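Local coordinates for protein beta-mannosidase (PDB 4CVU) that probably hydrolyses beta-linked mannose from the non-reducing ends of glycans, as a fungal member of glycoside hydrolase family 2, at residues Leu258-Thr263 with Pro338-Gln343; Trp252-Ser257 with Tyr324-Ser329; Asn855-Ser860 with Val883-Trp888; Leu771-Leu776 with Phe849-Pro854. All blocks are in the same frame, centred on the assembly; numbering follows the deposited sequence.

Contact 1: Leu258-Thr263 with Pro338-Gln343; sequences LDFLGT and PILVSQ. With MAN (alpha-D-mannopyranose), chain E.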
# COMPACT_ATOMS: atom_id res chain seq x y z
N LEU A 258 14.57 -0.85 49.60
CA LEU A 258 15.10 -1.69 48.52
C LEU A 258 14.58 -3.12 48.56
O LEU A 258 14.74 -3.80 49.58
CB LEU A 258 16.62 -1.74 48.62
CG LEU A 258 17.43 -0.57 48.04
CD1 LEU A 258 17.34 0.69 48.87
CD2 LEU A 258 18.90 -1.02 47.92
N ASP A 259 14.00 -3.59 47.45
CA ASP A 259 13.60 -4.98 47.28
C ASP A 259 14.74 -5.77 46.62
O ASP A 259 15.46 -5.22 45.79
CB ASP A 259 12.32 -5.09 46.43
CG ASP A 259 11.16 -4.30 47.02
OD1 ASP A 259 11.04 -4.30 48.25
OD2 ASP A 259 10.38 -3.67 46.26
N PHE A 260 14.91 -7.04 46.99
CA PHE A 260 16.06 -7.84 46.53
C PHE A 260 15.82 -9.36 46.58
O PHE A 260 14.84 -9.83 47.14
CB PHE A 260 17.30 -7.48 47.37
CG PHE A 260 17.14 -7.71 48.86
CD1 PHE A 260 17.39 -8.96 49.42
CD2 PHE A 260 16.68 -6.70 49.69
CE1 PHE A 260 17.20 -9.18 50.80
CE2 PHE A 260 16.49 -6.92 51.05
CZ PHE A 260 16.74 -8.15 51.61
N LEU A 261 16.70 -10.10 45.92
CA LEU A 261 16.89 -11.53 46.15
C LEU A 261 18.37 -11.75 46.61
O LEU A 261 19.20 -10.95 46.24
CB LEU A 261 16.62 -12.31 44.85
CG LEU A 261 15.32 -12.05 44.08
CD1 LEU A 261 15.43 -12.51 42.63
CD2 LEU A 261 14.11 -12.70 44.74
N GLY A 262 18.75 -12.72 47.44
CA GLY A 262 17.93 -13.50 48.35
C GLY A 262 18.21 -13.17 49.84
O GLY A 262 17.36 -12.55 50.50
N THR A 263 19.36 -13.56 50.39
CA THR A 263 19.54 -13.54 51.89
C THR A 263 20.37 -12.38 52.47
O THR A 263 21.59 -12.36 52.34
CB THR A 263 20.14 -14.86 52.41
OG1 THR A 263 19.42 -15.98 51.90
CG2 THR A 263 20.10 -14.90 53.93
N PRO A 338 29.82 -3.56 50.34
CA PRO A 338 28.38 -3.75 50.21
C PRO A 338 28.00 -5.00 49.44
O PRO A 338 28.72 -5.40 48.55
CB PRO A 338 27.94 -2.51 49.43
CG PRO A 338 28.94 -1.48 49.81
CD PRO A 338 30.23 -2.24 49.86
N ILE A 339 26.90 -5.61 49.83
CA ILE A 339 26.36 -6.76 49.10
C ILE A 339 25.12 -6.40 48.26
O ILE A 339 24.66 -7.23 47.50
CB ILE A 339 26.01 -7.93 50.05
CG1 ILE A 339 25.00 -7.49 51.12
CG2 ILE A 339 27.28 -8.49 50.70
CD1 ILE A 339 24.37 -8.66 51.82
N LEU A 340 24.58 -5.19 48.44
CA LEU A 340 23.46 -4.68 47.61
C LEU A 340 23.66 -3.19 47.33
O LEU A 340 23.80 -2.39 48.25
CB LEU A 340 22.11 -4.91 48.31
CG LEU A 340 20.83 -4.42 47.66
CD1 LEU A 340 20.60 -5.12 46.33
CD2 LEU A 340 19.65 -4.64 48.58
N VAL A 341 23.69 -2.82 46.06
CA VAL A 341 23.88 -1.44 45.64
C VAL A 341 22.78 -1.08 44.65
O VAL A 341 22.44 -1.87 43.78
CB VAL A 341 25.27 -1.25 45.00
CG1 VAL A 341 25.51 0.19 44.59
CG2 VAL A 341 26.36 -1.70 45.96
N SER A 342 22.17 0.09 44.80
CA SER A 342 21.09 0.52 43.90
C SER A 342 21.27 1.99 43.60
O SER A 342 21.61 2.76 44.50
CB SER A 342 19.73 0.32 44.56
OG SER A 342 18.68 0.62 43.66
N GLN A 343 21.07 2.38 42.35
CA GLN A 343 21.20 3.77 41.94
C GLN A 343 19.96 4.24 41.19
O GLN A 343 19.47 3.55 40.32
CB GLN A 343 22.43 3.91 41.06
CG GLN A 343 22.72 5.34 40.65
CD GLN A 343 24.01 5.45 39.86
OE1 GLN A 343 24.97 4.71 40.10
NE2 GLN A 343 24.04 6.38 38.92
C1 MAN E . 5.04 -6.55 50.38
C2 MAN E . 5.72 -7.90 50.32
C3 MAN E . 7.04 -7.84 51.07
C4 MAN E . 7.88 -6.63 50.61
C5 MAN E . 7.06 -5.35 50.52
C6 MAN E . 7.87 -4.22 49.88
O2 MAN E . 5.98 -8.24 48.96
O3 MAN E . 7.77 -9.03 50.80
O4 MAN E . 8.91 -6.36 51.54
O5 MAN E . 5.89 -5.56 49.81
O6 MAN E . 8.35 -4.56 48.60

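Contact 2: Trp252-Ser257 with Tyr324-Ser329; sequences WVVNAS and YNITVS. With NAG (2-acetamido-2-deoxy-beta-D-glucopyranose), chain B.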
# COMPACT_ATOMS: atom_id res chain seq x y z
N TRP A 252 14.43 18.24 54.17
CA TRP A 252 14.10 17.14 53.26
C TRP A 252 14.34 15.81 53.97
O TRP A 252 15.31 15.68 54.70
CB TRP A 252 14.95 17.21 51.99
CG TRP A 252 14.57 18.32 51.08
CD1 TRP A 252 15.23 19.50 50.89
CD2 TRP A 252 13.43 18.36 50.23
NE1 TRP A 252 14.57 20.27 49.96
CE2 TRP A 252 13.45 19.60 49.55
CE3 TRP A 252 12.38 17.47 49.97
CZ2 TRP A 252 12.47 19.97 48.63
CZ3 TRP A 252 11.40 17.84 49.06
CH2 TRP A 252 11.45 19.08 48.40
N VAL A 253 13.43 14.85 53.80
CA VAL A 253 13.69 13.49 54.23
C VAL A 253 13.84 12.66 52.97
O VAL A 253 12.99 12.72 52.08
CB VAL A 253 12.55 12.91 55.09
CG1 VAL A 253 12.90 11.49 55.54
CG2 VAL A 253 12.27 13.79 56.30
N VAL A 254 14.96 11.94 52.88
CA VAL A 254 15.20 10.97 51.83
C VAL A 254 15.01 9.57 52.40
O VAL A 254 15.76 9.15 53.26
CB VAL A 254 16.63 11.10 51.29
CG1 VAL A 254 16.90 10.06 50.21
CG2 VAL A 254 16.87 12.51 50.77
N ASN A 255 13.98 8.86 51.95
CA ASN A 255 13.69 7.52 52.39
C ASN A 255 13.99 6.52 51.27
O ASN A 255 13.57 6.72 50.15
CB ASN A 255 12.22 7.43 52.78
CG ASN A 255 11.88 6.15 53.54
OD1 ASN A 255 12.75 5.48 54.09
ND2 ASN A 255 10.59 5.83 53.56
N ALA A 256 14.72 5.46 51.59
CA ALA A 256 15.15 4.50 50.59
C ALA A 256 14.76 3.12 51.03
O ALA A 256 15.22 2.66 52.04
CB ALA A 256 16.64 4.58 50.39
N SER A 257 13.92 2.44 50.25
CA SER A 257 13.46 1.10 50.55
C SER A 257 13.79 0.19 49.36
O SER A 257 13.35 0.45 48.21
CB SER A 257 11.96 1.13 50.85
OG SER A 257 11.50 -0.13 51.28
N TYR A 324 19.63 14.77 40.76
CA TYR A 324 20.76 14.22 41.47
C TYR A 324 20.78 12.71 41.34
O TYR A 324 19.73 12.09 41.30
CB TYR A 324 20.68 14.59 42.97
CG TYR A 324 20.81 16.07 43.29
CD1 TYR A 324 22.07 16.65 43.44
CD2 TYR A 324 19.69 16.87 43.52
CE1 TYR A 324 22.21 17.99 43.76
CE2 TYR A 324 19.82 18.20 43.83
CZ TYR A 324 21.08 18.76 43.96
OH TYR A 324 21.21 20.09 44.27
N ASN A 325 21.97 12.12 41.30
CA ASN A 325 22.11 10.67 41.44
C ASN A 325 22.26 10.29 42.92
O ASN A 325 23.06 10.87 43.64
CB ASN A 325 23.28 10.15 40.61
CG ASN A 325 23.02 10.25 39.09
OD1 ASN A 325 21.87 10.43 38.66
ND2 ASN A 325 24.07 10.09 38.28
N ILE A 326 21.48 9.31 43.36
CA ILE A 326 21.56 8.77 44.70
C ILE A 326 21.90 7.30 44.55
O ILE A 326 21.12 6.54 43.96
CB ILE A 326 20.26 8.98 45.53
CG1 ILE A 326 20.35 8.28 46.89
CG2 ILE A 326 19.02 8.49 44.81
CD1 ILE A 326 19.26 8.67 47.88
N THR A 327 23.08 6.94 45.05
CA THR A 327 23.51 5.55 45.11
C THR A 327 23.37 5.08 46.56
O THR A 327 23.88 5.73 47.49
CB THR A 327 24.96 5.38 44.62
OG1 THR A 327 25.08 5.88 43.28
CG2 THR A 327 25.39 3.92 44.64
N VAL A 328 22.67 3.96 46.75
CA VAL A 328 22.38 3.41 48.08
C VAL A 328 23.07 2.07 48.22
O VAL A 328 22.81 1.18 47.44
CB VAL A 328 20.86 3.18 48.28
CG1 VAL A 328 20.58 2.60 49.65
CG2 VAL A 328 20.08 4.47 48.09
N SER A 329 23.93 1.93 49.23
CA SER A 329 24.65 0.67 49.48
C SER A 329 24.19 0.02 50.79
O SER A 329 24.02 0.70 51.81
CB SER A 329 26.16 0.92 49.53
OG SER A 329 26.62 1.59 48.37
C1 NAG B . 10.04 4.64 54.18
C2 NAG B . 9.18 4.93 55.41
C3 NAG B . 8.64 3.63 55.97
C4 NAG B . 7.85 2.88 54.88
C5 NAG B . 8.72 2.74 53.63
C6 NAG B . 8.01 2.17 52.41
C7 NAG B . 9.80 6.93 56.69
C8 NAG B . 10.72 7.53 57.71
N2 NAG B . 9.99 5.65 56.39
O3 NAG B . 7.81 3.94 57.06
O4 NAG B . 7.50 1.59 55.34
O5 NAG B . 9.23 3.99 53.24
O6 NAG B . 9.01 1.93 51.42
O7 NAG B . 8.91 7.62 56.20

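Contact 3: Asn855-Ser860 with Val883-Trp888; sequences NQAKVS and VSLYTW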
# COMPACT_ATOMS: atom_id res chain seq x y z
N ASN A 855 -15.78 29.99 5.84
CA ASN A 855 -16.46 29.75 4.55
C ASN A 855 -17.17 30.93 3.94
O ASN A 855 -17.63 30.84 2.82
CB ASN A 855 -17.44 28.53 4.62
CG ASN A 855 -18.55 28.71 5.64
OD1 ASN A 855 -18.65 29.73 6.33
ND2 ASN A 855 -19.35 27.66 5.81
N GLN A 856 -17.27 32.03 4.67
CA GLN A 856 -17.92 33.23 4.18
C GLN A 856 -16.92 34.30 3.73
O GLN A 856 -17.32 35.29 3.09
CB GLN A 856 -18.80 33.78 5.29
CG GLN A 856 -19.97 32.85 5.59
CD GLN A 856 -20.80 33.29 6.78
OE1 GLN A 856 -20.29 33.57 7.88
NE2 GLN A 856 -22.11 33.30 6.58
N ALA A 857 -15.65 34.11 4.05
CA ALA A 857 -14.62 35.09 3.75
C ALA A 857 -14.33 35.14 2.26
O ALA A 857 -14.00 34.12 1.65
CB ALA A 857 -13.33 34.78 4.49
N LYS A 858 -14.37 36.34 1.70
CA LYS A 858 -14.11 36.53 0.28
C LYS A 858 -12.59 36.57 -0.06
O LYS A 858 -12.07 37.57 -0.54
CB LYS A 858 -14.82 37.81 -0.20
CG LYS A 858 -15.31 37.73 -1.64
CD LYS A 858 -15.86 39.07 -2.15
CE LYS A 858 -14.80 39.94 -2.81
NZ LYS A 858 -13.93 40.64 -1.83
N VAL A 859 -11.89 35.46 0.18
CA VAL A 859 -10.47 35.35 -0.14
C VAL A 859 -10.23 35.29 -1.65
O VAL A 859 -11.04 34.75 -2.42
CB VAL A 859 -9.79 34.13 0.52
CG1 VAL A 859 -9.52 34.40 2.01
CG2 VAL A 859 -10.61 32.86 0.37
N SER A 860 -9.10 35.85 -2.06
CA SER A 860 -8.68 35.79 -3.43
C SER A 860 -7.31 35.14 -3.44
O SER A 860 -6.68 34.98 -2.41
CB SER A 860 -8.67 37.20 -4.05
OG SER A 860 -7.81 38.09 -3.33
N VAL A 883 -4.19 39.15 1.18
CA VAL A 883 -4.10 38.46 2.47
C VAL A 883 -4.29 36.97 2.29
O VAL A 883 -5.21 36.53 1.60
CB VAL A 883 -5.17 38.95 3.45
CG1 VAL A 883 -5.22 38.07 4.70
CG2 VAL A 883 -4.90 40.38 3.83
N SER A 884 -3.42 36.19 2.93
CA SER A 884 -3.57 34.75 2.95
C SER A 884 -4.02 34.30 4.32
O SER A 884 -3.37 34.63 5.30
CB SER A 884 -2.23 34.11 2.62
OG SER A 884 -2.24 32.80 3.11
N LEU A 885 -5.10 33.53 4.40
CA LEU A 885 -5.57 32.98 5.67
C LEU A 885 -5.18 31.51 5.80
O LEU A 885 -5.23 30.78 4.82
CB LEU A 885 -7.11 33.09 5.77
CG LEU A 885 -7.67 34.49 5.67
CD1 LEU A 885 -9.21 34.48 5.83
CD2 LEU A 885 -7.02 35.33 6.75
N TYR A 886 -4.79 31.10 7.01
CA TYR A 886 -4.50 29.72 7.34
C TYR A 886 -3.39 29.26 6.39
O TYR A 886 -3.56 28.23 5.77
CB TYR A 886 -5.69 28.77 7.16
CG TYR A 886 -6.85 29.08 8.10
CD1 TYR A 886 -6.87 28.59 9.38
CD2 TYR A 886 -7.88 29.87 7.69
CE1 TYR A 886 -7.93 28.90 10.27
CE2 TYR A 886 -8.94 30.19 8.56
CZ TYR A 886 -8.95 29.67 9.84
OH TYR A 886 -10.01 29.97 10.77
N THR A 887 -2.34 30.06 6.26
CA THR A 887 -1.16 29.70 5.43
C THR A 887 -0.54 28.47 6.00
O THR A 887 -0.34 28.41 7.21
CB THR A 887 -0.16 30.87 5.47
OG1 THR A 887 -0.85 32.09 5.16
CG2 THR A 887 1.00 30.69 4.48
N TRP A 888 -0.13 27.50 5.14
CA TRP A 888 0.14 26.17 5.63
C TRP A 888 1.25 25.58 4.82
O TRP A 888 1.07 25.42 3.63
CB TRP A 888 -1.12 25.28 5.48
CG TRP A 888 -0.92 23.87 5.96
CD1 TRP A 888 -0.80 22.74 5.19
CD2 TRP A 888 -0.73 23.46 7.32
NE1 TRP A 888 -0.60 21.63 6.00
CE2 TRP A 888 -0.54 22.05 7.31
CE3 TRP A 888 -0.75 24.12 8.54
CZ2 TRP A 888 -0.34 21.32 8.46
CZ3 TRP A 888 -0.55 23.39 9.70
CH2 TRP A 888 -0.34 22.01 9.66
O HOH W 1 -6.62 34.54 0.37
O HOH W 2 -7.69 37.43 0.15

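Contact 4: Leu771-Leu776 with Phe849-Pro854; sequences LTWVDL and FLPVWP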
# COMPACT_ATOMS: atom_id res chain seq x y z
N LEU A 771 -3.78 46.36 16.87
CA LEU A 771 -5.06 45.89 16.34
C LEU A 771 -5.28 46.54 14.97
O LEU A 771 -5.70 47.71 14.90
CB LEU A 771 -6.18 46.28 17.28
CG LEU A 771 -6.01 45.73 18.71
CD1 LEU A 771 -7.00 46.38 19.67
CD2 LEU A 771 -6.16 44.22 18.73
N THR A 772 -5.00 45.79 13.91
CA THR A 772 -4.99 46.30 12.55
C THR A 772 -6.08 45.67 11.68
O THR A 772 -5.98 44.50 11.33
CB THR A 772 -3.64 46.03 11.87
OG1 THR A 772 -2.59 46.52 12.70
CG2 THR A 772 -3.56 46.71 10.48
N TRP A 773 -7.07 46.47 11.29
CA TRP A 773 -8.14 46.02 10.42
C TRP A 773 -7.78 46.27 8.94
O TRP A 773 -7.56 47.43 8.54
CB TRP A 773 -9.45 46.73 10.74
CG TRP A 773 -10.16 46.28 11.96
CD1 TRP A 773 -10.13 46.87 13.20
CD2 TRP A 773 -11.07 45.18 12.06
NE1 TRP A 773 -10.95 46.18 14.07
CE2 TRP A 773 -11.55 45.15 13.39
CE3 TRP A 773 -11.54 44.22 11.16
CZ2 TRP A 773 -12.46 44.17 13.85
CZ3 TRP A 773 -12.44 43.24 11.62
CH2 TRP A 773 -12.90 43.25 12.94
N VAL A 774 -7.73 45.20 8.14
CA VAL A 774 -7.55 45.31 6.70
C VAL A 774 -8.64 44.53 5.97
O VAL A 774 -9.30 43.69 6.57
CB VAL A 774 -6.16 44.80 6.27
CG1 VAL A 774 -5.08 45.58 6.99
CG2 VAL A 774 -6.02 43.32 6.55
N ASP A 775 -8.83 44.82 4.68
CA ASP A 775 -9.66 43.95 3.82
C ASP A 775 -8.79 42.80 3.32
O ASP A 775 -7.59 42.77 3.59
CB ASP A 775 -10.31 44.76 2.66
CG ASP A 775 -9.29 45.35 1.67
OD1 ASP A 775 -8.15 44.88 1.59
OD2 ASP A 775 -9.66 46.33 0.95
N LEU A 776 -9.36 41.86 2.57
CA LEU A 776 -8.65 40.60 2.23
C LEU A 776 -7.66 40.74 1.06
O LEU A 776 -6.98 39.76 0.67
CB LEU A 776 -9.66 39.47 2.04
CG LEU A 776 -10.67 39.33 3.20
CD1 LEU A 776 -11.71 38.26 2.96
CD2 LEU A 776 -9.97 39.04 4.53
N PHE A 849 -8.76 37.87 14.08
CA PHE A 849 -10.20 37.74 14.23
C PHE A 849 -10.91 37.98 12.90
O PHE A 849 -10.76 39.05 12.27
CB PHE A 849 -10.77 38.70 15.25
CG PHE A 849 -12.27 38.73 15.27
CD1 PHE A 849 -12.99 37.60 15.65
CD2 PHE A 849 -12.97 39.85 14.90
CE1 PHE A 849 -14.39 37.60 15.67
CE2 PHE A 849 -14.36 39.87 14.92
CZ PHE A 849 -15.08 38.74 15.30
N LEU A 850 -11.69 37.00 12.49
CA LEU A 850 -12.46 37.07 11.29
C LEU A 850 -13.93 37.23 11.68
O LEU A 850 -14.46 36.38 12.38
CB LEU A 850 -12.24 35.79 10.51
CG LEU A 850 -12.54 35.83 9.02
CD1 LEU A 850 -11.47 36.61 8.26
CD2 LEU A 850 -12.65 34.40 8.50
N PRO A 851 -14.58 38.32 11.26
CA PRO A 851 -15.96 38.65 11.64
C PRO A 851 -17.04 37.84 10.91
O PRO A 851 -18.23 38.05 11.13
CB PRO A 851 -16.08 40.12 11.28
CG PRO A 851 -15.16 40.27 10.12
CD PRO A 851 -14.01 39.35 10.37
N VAL A 852 -16.62 36.91 10.07
CA VAL A 852 -17.51 35.88 9.53
C VAL A 852 -16.83 34.52 9.68
O VAL A 852 -15.67 34.45 10.05
CB VAL A 852 -17.85 36.14 8.05
CG1 VAL A 852 -18.65 37.43 7.90
CG2 VAL A 852 -16.57 36.19 7.21
N TRP A 853 -17.55 33.44 9.35
CA TRP A 853 -16.96 32.10 9.39
C TRP A 853 -16.00 31.98 8.22
O TRP A 853 -16.15 32.67 7.21
CB TRP A 853 -18.03 31.00 9.34
CG TRP A 853 -18.99 31.15 10.47
CD1 TRP A 853 -20.31 31.43 10.38
CD2 TRP A 853 -18.69 31.07 11.88
NE1 TRP A 853 -20.87 31.51 11.65
CE2 TRP A 853 -19.89 31.29 12.58
CE3 TRP A 853 -17.53 30.79 12.61
CZ2 TRP A 853 -19.96 31.29 13.98
CZ3 TRP A 853 -17.59 30.79 14.00
CH2 TRP A 853 -18.80 31.04 14.67
N PRO A 854 -14.99 31.11 8.35
CA PRO A 854 -14.04 31.00 7.25
C PRO A 854 -14.70 30.77 5.90
O PRO A 854 -14.24 31.35 4.90
CB PRO A 854 -13.15 29.82 7.66
CG PRO A 854 -13.24 29.76 9.13
CD PRO A 854 -14.58 30.35 9.55

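Contact 1: Leu258-Thr263 with Pro338-Gln343
L340 lays its CD2 methyl against two side chains of the 258-263 segment. One is L258, with CD2 of L340 3.8 Å from CD2 of L258. The other is F260, with CD2 of L340 3.8 Å from CD2 of the F260 ring. The leucines lie alongside, running opposite ways, whereas L340 stands roughly square to the F260 side chain. The methyl meets the ring obliquely and also lies 3.9 Å from CB of F260. L340 reaches this place with CG anti to its backbone N (chi1 178°). CD2 of L258 also touches S342, whose CB is 3.7 Å away. The hydroxyl of S342 has its own partner, T231 on strand 227-237.

All four touching residues are buried. D259 lies between L258 and F260 in the chain, and its CB points away from the other segment. It faces a mannose of an attached glycan, and O6 of MAN donates a hydrogen bond of 2.7 Å to OD1 of D259. OD1 also bonds T298, and OD2 forms a salt bridge with R473. With an alanine here, R473 would probably be left without its carboxylate mate and the mannose O6 without this acceptor.

The axes of strands 258-261 and 340-343 come within 9.1 Å, their N-to-C directions 134° apart, with no main-chain pairing between them. I339 and L340 both face V330 in a classic beta bulge. Strands that meet through inward-facing apolar side chains in this way are characteristic of the interior of an immunoglobulin-like beta sandwich, here in the family 2 domain.

Contact 2: Trp252-Ser257 with Tyr324-Ser329
V254 and I326 reach toward each other and meet tip to tip. CG1 of V254 is 3.6 Å from CD1 of I326. I326 is extended to make this meeting. It has CG1 anti to its backbone N (chi1 175°), and chi2 of 168° carries CD1 on toward the other strand. In V254 the touching branch is CG1, the one anti to the backbone N. A256 and V328 form a second, looser pair farther along, with CB of A256 4.1 Å from CG2 of V328. Here a single methyl on each side makes the touch. The CA atoms of A256 and V328 are 7.7 Å apart, and all four of these residues are buried.

N255 and S257 carry their side chains on the other side of strand 252-257, where the sugar lies. N255 is an N-glycosylation site in an Asn-Ala-Ser sequon, and its ND2 is bonded to C1 of NAG at 1.5 Å. S257 is the third residue of the sequon, and its CB passes 3.1 Å from O6 of NAG. Its OG is hydrogen-bonded to T300 and to R473. R473 also bonds this NAG, so one arginine links the serine with the first sugar.

At the N-terminal ends of both segments, the rings of W252 and Y324 both meet F348, W252 edge-to-face. One face of strand 252-257 therefore packs inward against strand 324-329, and the other carries a glycan. This is the two-layer packing of an immunoglobulin-like beta sandwich, with an N-linked glycan on its outer side.

Contact 3: Asn855-Ser860 with Val883-Trp888
The contact belongs to the C-terminal Ig-fold domain, where the loop leading into it, with V859 and A857, packs on L885 of strand 884-890. CG1 of V859 is 3.8 Å from CD1 of L885, and the two side chains cross obliquely. The same CD1 lies 4.3 Å from CB of A857. One leucine methyl thus faces both residues. In L885, chi1 of -59° sets CG anti to the carbonyl carbon, beside the backbone N, and chi2 of -179° then sends CD1 toward the loop. V859 likewise presents the branch that is anti to the carbonyl carbon.

K858 sits between the two loop residues and is the centre of an inverse gamma turn. A weak bond of 2.9 Å from V859 N to A857 O closes the turn. The turn lets A857 and V859 both point at L885 while K858 points elsewhere, toward D819 in a long, weak ion pair.

Two waters lie between the backbones at the other end of the contact. One is 2.8 Å from S860 O and 2.7 Å from V883 O. The second accepts a hydrogen bond of 3.1 Å from S860 N and is also near V883 O. The waters cannot satisfy all the oxygens around them at once, so these links are not all firm. V883 N is bonded separately, to L776 of the preceding domain.

At L885 and Y886 the chain turns a corner between two beta layers, and Y886 has left-handed backbone angles. Across that corner, OG of S884 donates a hydrogen bond of 2.6 Å to OG1 of T887.

Contact 4: Leu771-Leu776 with Phe849-Pro854
W773 brings the outer corner of its indole to F849. CH2 of W773 is 3.9 Å from CD2 of F849 and 4.2 Å from CE2, so CH2 sits against the CD2-CE2 edge of the phenyl ring, near its plane. From the indole's side the phenyl carbon lies obliquely, and the two side chains cross at a slant.

The torsions explain how the rings meet. W773 does not aim its CB at the other segment. Its CG is anti to the carbonyl carbon (chi1 -76°), and chi2 of 98° swings the six-membered ring across. F849 has CG anti to its backbone N (chi1 171°), which carries the phenyl out to the indole. P851 completes the group. Its CG lies 4.3 Å from CZ3 of W773, at the indole edge and near its plane. The backbone N of P851 sits 4.0 Å above one face of F849, offset toward the rim. The phenyl thus has proline on a face and tryptophan at an edge.

Around this group, F849 also packs edge-to-face on W746, and the indole touches L822 and M787. The contact joins the end of strand 765-774, in the Mannosidase Ig/CBM-like domain, to the chain leaving strand 841-849.

The three residues that meet are buried, and only carbon atoms touch between their side chains. The indole N-H is used in a hydrogen bond elsewhere. The touch itself rests on shape and dispersion, while that bond of the indole N-H is likely to help hold the ring's direction.

The four contacts form two pairs on opposite sides of the chain's centre. Contacts 1 and 2 share strand 252-261 and lie 14 Å apart between centres. Strands 324-332 and 340-346 are neighbours in the same sheet and pair there, probably through a bond from V328 N to S342 O. Contacts 3 and 4 lie 10 Å apart, and V883 N probably bonds L776 O between them. Contact 4 closes before contact 3 opens, so one continuous run, 849-860, serves first one and then the other. Centres of contacts from different pairs are 58 to 67 Å apart. One pair builds an early beta domain; the other joins the two C-terminal beta domains.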